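Local coordinates for protein LbpB B-lobe (PDB 3UAQ) that probably binds host lactoferrin at the bacterial surface, being the N-lobe, a handle domain joined to a beta barrel, of a lipoprotein, at residues 110-115 and 229-234; 206-211 and 221-226. One frame throughout, in Å; residues are numbered along the deposited sequence.

Contact 1: residues 110-115 and 229-234; sequences KIYQSD and YAPRQG
Y112 and P231 supply the apolar half of this small surface contact, which buries 210 Å². Their side chains cross at about a right angle. P231 CG comes closest to the ring at Y112 CD1 (3.6 Å), while P231 CD stands 4.3 Å above the plane of the Y112 ring, displaced toward its rim, so the proline lies over part of one face. With chi1 at -57°, Y112 CG sits beside its own backbone N, which carries the ring to the proline. The ring also meets that of F127, and P231 touches W125 and F127 of strand 121-128.

The polar half is a two-point grip between Q233 and D115. The extended Q233 chain presents its amide oxygen OE1 to D115 N (3.0 Å, N-H...O angle 162°), and its NE2 donates to D115 OD1 at 3.2 Å. The second bond is the more bent, and NE2 reaches OD1 from above the carboxylate plane, the carboxylate and amide planes standing 87° apart. D115 OD2 has a weak, long ion pair with K117.

Using the amide as both acceptor and donor fixes its rotation, yet one of its bonds goes to a backbone N-H and the other to a carboxylate that is probably charged, at the protein surface. The chemistry implies a modest junction between handle and barrel, specific in its hydrogen bonding rather than extensive in its burial.

Contact 2: residues 206-211 and 221-226; sequences YKMDSG and FAEQVF
A largely buried loop-to-loop contact joins 206-211 to 221-226, both within the long excursion between strands 170-184 and 236-243. Its backbone core is a single beta bridge between M208 and E223, whose CA atoms are 4.5 Å apart. K207 O accepts a hydrogen bond from Q224 N (2.8 Å), and D209 N donates to A222 O (2.9 Å). These two bonds flank M208 and E223, which therefore form a non-hydrogen-bonded antiparallel pair, although the touching chain parts run 112° apart and do not continue as a sheet.

Side chains pack on the two sides of the bridge, D209 with Q224 on one and M208 with E223 on the other. The first pair is polar: Q224 NE2 donates to D209 OD1 at 3.0 Å, nearly straight at 167°. The oxygen lies in the amide plane of Q224, whereas the nitrogen approaches from above the carboxylate plane of D209. The strongest partner of D209 is R232, which forms a salt bridge with OD2; this nearby positive charge probably favours the ionised carboxylate.

On the other side M208 is bent at chi2 (-76°), and its chain folds back so that SD lies 3.9 Å from A222 CB, and its methyl CE rests against E223 CB at 3.7 Å. F179 of strand 170-184 touches both M208 and E223. The extended E223 chain carries its carboxylate on to a salt bridge with R270 and a hydrogen bond with H236, tying the bridge to residues of the barrel.

The arrangement is that of an isolated antiparallel beta bridge, here pinning together two limbs of a long inter-strand loop of the N-lobe barrel.

In the fold
Along the chain the order is 110-115, 206-211, 221-226, 229-234, so both segments of contact 2 fall between the two segments of contact 1; their centres lie about 13 Å apart. Three of the four segments belong to the excursion between barrel strands 170-184 and 236-243, while 110-115 includes the short handle strand 112-113, which pairs with strand 121-128. R232 connects the contacts through its salt bridge to D209 and a probable backbone hydrogen bond to F221. F127 is a second link, meeting the rings of both Y112 and F221. The folded barrel loop thus lies against the handle sheet, bringing two family regions together within one lobe.

Contact 1: residues 110-115 and 229-234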
# COMPACT_ATOMS: atom_id res chain seq x y z
N LYS A 110 7.56 0.30 13.25
CA LYS A 110 6.95 -0.12 11.99
C LYS A 110 5.54 0.44 11.89
O LYS A 110 4.74 0.31 12.83
CB LYS A 110 6.94 -1.65 11.89
CG LYS A 110 6.06 -2.22 10.76
CD LYS A 110 6.81 -2.36 9.43
CE LYS A 110 6.02 -3.20 8.41
NZ LYS A 110 5.40 -2.41 7.30
N ILE A 111 5.24 1.07 10.76
CA ILE A 111 3.95 1.72 10.54
C ILE A 111 3.01 0.89 9.66
O ILE A 111 3.38 0.50 8.55
CB ILE A 111 4.13 3.11 9.91
CG1 ILE A 111 4.71 4.09 10.94
CG2 ILE A 111 2.81 3.63 9.37
CD1 ILE A 111 5.52 5.21 10.35
N TYR A 112 1.81 0.62 10.17
CA TYR A 112 0.80 -0.08 9.39
C TYR A 112 -0.30 0.88 8.96
O TYR A 112 -0.71 1.76 9.73
CB TYR A 112 0.20 -1.24 10.18
CG TYR A 112 1.23 -2.24 10.65
CD1 TYR A 112 1.52 -3.37 9.90
CD2 TYR A 112 1.90 -2.07 11.86
CE1 TYR A 112 2.47 -4.30 10.33
CE2 TYR A 112 2.85 -2.99 12.30
CZ TYR A 112 3.13 -4.10 11.53
OH TYR A 112 4.07 -5.01 11.96
N GLN A 113 -0.78 0.70 7.74
CA GLN A 113 -1.77 1.62 7.19
C GLN A 113 -2.65 0.91 6.16
O GLN A 113 -2.29 -0.14 5.63
CB GLN A 113 -1.07 2.81 6.54
CG GLN A 113 0.10 2.42 5.64
CD GLN A 113 0.78 3.62 5.01
OE1 GLN A 113 0.14 4.42 4.32
NE2 GLN A 113 2.08 3.75 5.24
N SER A 114 -3.81 1.51 5.89
CA SER A 114 -4.77 0.93 4.97
C SER A 114 -4.25 0.93 3.54
O SER A 114 -3.44 1.78 3.17
CB SER A 114 -6.10 1.70 5.05
OG SER A 114 -6.82 1.34 6.23
N ASP A 115 -4.70 -0.03 2.74
CA ASP A 115 -4.32 -0.12 1.34
C ASP A 115 -4.98 0.97 0.51
O ASP A 115 -6.17 1.24 0.66
CB ASP A 115 -4.66 -1.51 0.77
CG ASP A 115 -3.65 -2.57 1.18
OD1 ASP A 115 -2.90 -2.33 2.15
OD2 ASP A 115 -3.61 -3.63 0.52
N TYR A 229 -4.20 -12.18 10.53
CA TYR A 229 -3.53 -11.73 11.74
C TYR A 229 -3.45 -10.21 11.78
O TYR A 229 -4.13 -9.52 11.01
CB TYR A 229 -2.11 -12.29 11.82
CG TYR A 229 -1.99 -13.77 11.51
CD1 TYR A 229 -2.09 -14.73 12.52
CD2 TYR A 229 -1.80 -14.21 10.21
CE1 TYR A 229 -2.00 -16.08 12.23
CE2 TYR A 229 -1.70 -15.56 9.91
CZ TYR A 229 -1.80 -16.49 10.92
OH TYR A 229 -1.70 -17.83 10.62
N ALA A 230 -2.64 -9.72 12.72
CA ALA A 230 -2.11 -8.36 12.63
C ALA A 230 -3.22 -7.33 12.50
O ALA A 230 -4.34 -7.56 12.99
CB ALA A 230 -1.14 -8.26 11.46
N PRO A 231 -2.90 -6.18 11.88
CA PRO A 231 -3.96 -5.32 11.34
C PRO A 231 -4.59 -6.01 10.13
O PRO A 231 -3.89 -6.35 9.17
CB PRO A 231 -3.19 -4.06 10.89
CG PRO A 231 -1.75 -4.47 10.83
CD PRO A 231 -1.60 -5.49 11.91
N ARG A 232 -5.90 -6.23 10.20
CA ARG A 232 -6.62 -6.94 9.14
C ARG A 232 -7.31 -5.97 8.19
O ARG A 232 -7.55 -4.80 8.53
CB ARG A 232 -7.66 -7.88 9.76
CG ARG A 232 -7.10 -8.81 10.83
CD ARG A 232 -8.23 -9.57 11.51
NE ARG A 232 -7.73 -10.56 12.45
CZ ARG A 232 -7.39 -10.29 13.70
NH1 ARG A 232 -7.48 -9.05 14.16
NH2 ARG A 232 -6.94 -11.25 14.50
N GLN A 233 -7.64 -6.45 6.99
CA GLN A 233 -8.30 -5.60 6.00
C GLN A 233 -9.32 -6.37 5.17
O GLN A 233 -9.20 -7.58 5.00
CB GLN A 233 -7.27 -4.95 5.07
CG GLN A 233 -6.45 -3.84 5.71
CD GLN A 233 -5.61 -3.08 4.68
OE1 GLN A 233 -6.15 -2.53 3.71
NE2 GLN A 233 -4.30 -3.05 4.89
N GLY A 234 -10.31 -5.65 4.65
CA GLY A 234 -11.26 -6.24 3.72
C GLY A 234 -12.37 -7.03 4.40
O GLY A 234 -13.08 -7.79 3.74

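Contact 2: residues 206-211 and 221-226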
# COMPACT_ATOMS: atom_id res chain seq x y z
N TYR A 206 -16.34 -9.29 22.17
CA TYR A 206 -16.57 -8.35 21.08
C TYR A 206 -15.93 -8.81 19.77
O TYR A 206 -16.00 -8.09 18.76
CB TYR A 206 -16.05 -6.97 21.45
CG TYR A 206 -16.94 -6.23 22.44
CD1 TYR A 206 -16.71 -6.31 23.81
CD2 TYR A 206 -18.00 -5.45 22.00
CE1 TYR A 206 -17.51 -5.63 24.71
CE2 TYR A 206 -18.81 -4.77 22.90
CZ TYR A 206 -18.56 -4.86 24.26
OH TYR A 206 -19.37 -4.18 25.15
N LYS A 207 -15.32 -9.99 19.79
CA LYS A 207 -14.57 -10.52 18.63
C LYS A 207 -13.45 -9.57 18.22
O LYS A 207 -13.14 -9.43 17.02
CB LYS A 207 -15.50 -10.79 17.44
CG LYS A 207 -16.77 -11.57 17.78
CD LYS A 207 -16.47 -12.83 18.58
CE LYS A 207 -17.74 -13.41 19.19
NZ LYS A 207 -17.45 -14.45 20.23
N MET A 208 -12.85 -8.91 19.20
CA MET A 208 -11.70 -8.03 18.98
C MET A 208 -10.45 -8.68 19.54
O MET A 208 -10.52 -9.52 20.44
CB MET A 208 -11.92 -6.67 19.65
CG MET A 208 -12.94 -5.79 18.95
SD MET A 208 -12.28 -5.02 17.45
CE MET A 208 -13.78 -4.37 16.72
N ASP A 209 -9.29 -8.31 19.01
CA ASP A 209 -8.04 -8.75 19.61
C ASP A 209 -7.97 -8.21 21.02
O ASP A 209 -8.62 -7.21 21.34
CB ASP A 209 -6.85 -8.28 18.79
CG ASP A 209 -6.72 -9.01 17.47
OD1 ASP A 209 -6.42 -10.22 17.48
OD2 ASP A 209 -6.93 -8.36 16.42
N SER A 210 -7.21 -8.88 21.88
CA SER A 210 -7.12 -8.48 23.29
C SER A 210 -6.67 -7.04 23.47
O SER A 210 -5.80 -6.55 22.76
CB SER A 210 -6.19 -9.42 24.06
OG SER A 210 -6.93 -10.40 24.76
N GLY A 211 -7.30 -6.36 24.42
CA GLY A 211 -6.92 -5.00 24.76
C GLY A 211 -7.66 -3.97 23.94
O GLY A 211 -7.71 -2.79 24.31
N PHE A 221 -9.43 -3.14 11.98
CA PHE A 221 -8.31 -4.07 11.80
C PHE A 221 -8.12 -5.02 12.99
O PHE A 221 -7.36 -5.99 12.89
CB PHE A 221 -7.01 -3.30 11.53
CG PHE A 221 -6.53 -2.46 12.69
CD1 PHE A 221 -6.71 -1.09 12.70
CD2 PHE A 221 -5.91 -3.06 13.78
CE1 PHE A 221 -6.28 -0.32 13.76
CE2 PHE A 221 -5.47 -2.29 14.85
CZ PHE A 221 -5.65 -0.92 14.84
N ALA A 222 -8.78 -4.74 14.10
CA ALA A 222 -8.66 -5.57 15.29
C ALA A 222 -9.83 -6.54 15.43
O ALA A 222 -9.84 -7.39 16.32
CB ALA A 222 -8.51 -4.71 16.54
N GLU A 223 -10.81 -6.40 14.55
CA GLU A 223 -11.95 -7.31 14.57
C GLU A 223 -11.56 -8.63 13.90
O GLU A 223 -11.05 -8.64 12.78
CB GLU A 223 -13.18 -6.68 13.93
CG GLU A 223 -14.48 -7.31 14.40
CD GLU A 223 -15.70 -6.45 14.12
OE1 GLU A 223 -15.57 -5.43 13.39
OE2 GLU A 223 -16.79 -6.79 14.62
N GLN A 224 -11.81 -9.73 14.59
CA GLN A 224 -11.22 -11.01 14.22
C GLN A 224 -11.99 -11.81 13.17
O GLN A 224 -13.17 -12.15 13.35
CB GLN A 224 -11.02 -11.87 15.48
CG GLN A 224 -10.20 -11.20 16.58
CD GLN A 224 -9.92 -12.12 17.74
OE1 GLN A 224 -10.77 -12.93 18.14
NE2 GLN A 224 -8.71 -12.02 18.30
N VAL A 225 -11.31 -12.11 12.07
CA VAL A 225 -11.75 -13.14 11.15
C VAL A 225 -10.67 -14.20 11.15
O VAL A 225 -9.51 -13.92 11.47
CB VAL A 225 -11.96 -12.60 9.73
CG1 VAL A 225 -12.80 -13.57 8.91
CG2 VAL A 225 -12.63 -11.25 9.77
N PHE A 226 -11.03 -15.42 10.78
CA PHE A 226 -10.12 -16.55 10.91
C PHE A 226 -8.93 -16.53 9.95
O PHE A 226 -9.07 -16.22 8.77
CB PHE A 226 -10.87 -17.86 10.73
CG PHE A 226 -9.98 -19.06 10.77
CD1 PHE A 226 -9.61 -19.62 11.99
CD2 PHE A 226 -9.47 -19.62 9.61
CE1 PHE A 226 -8.76 -20.72 12.04
CE2 PHE A 226 -8.63 -20.72 9.65
CZ PHE A 226 -8.27 -21.27 10.87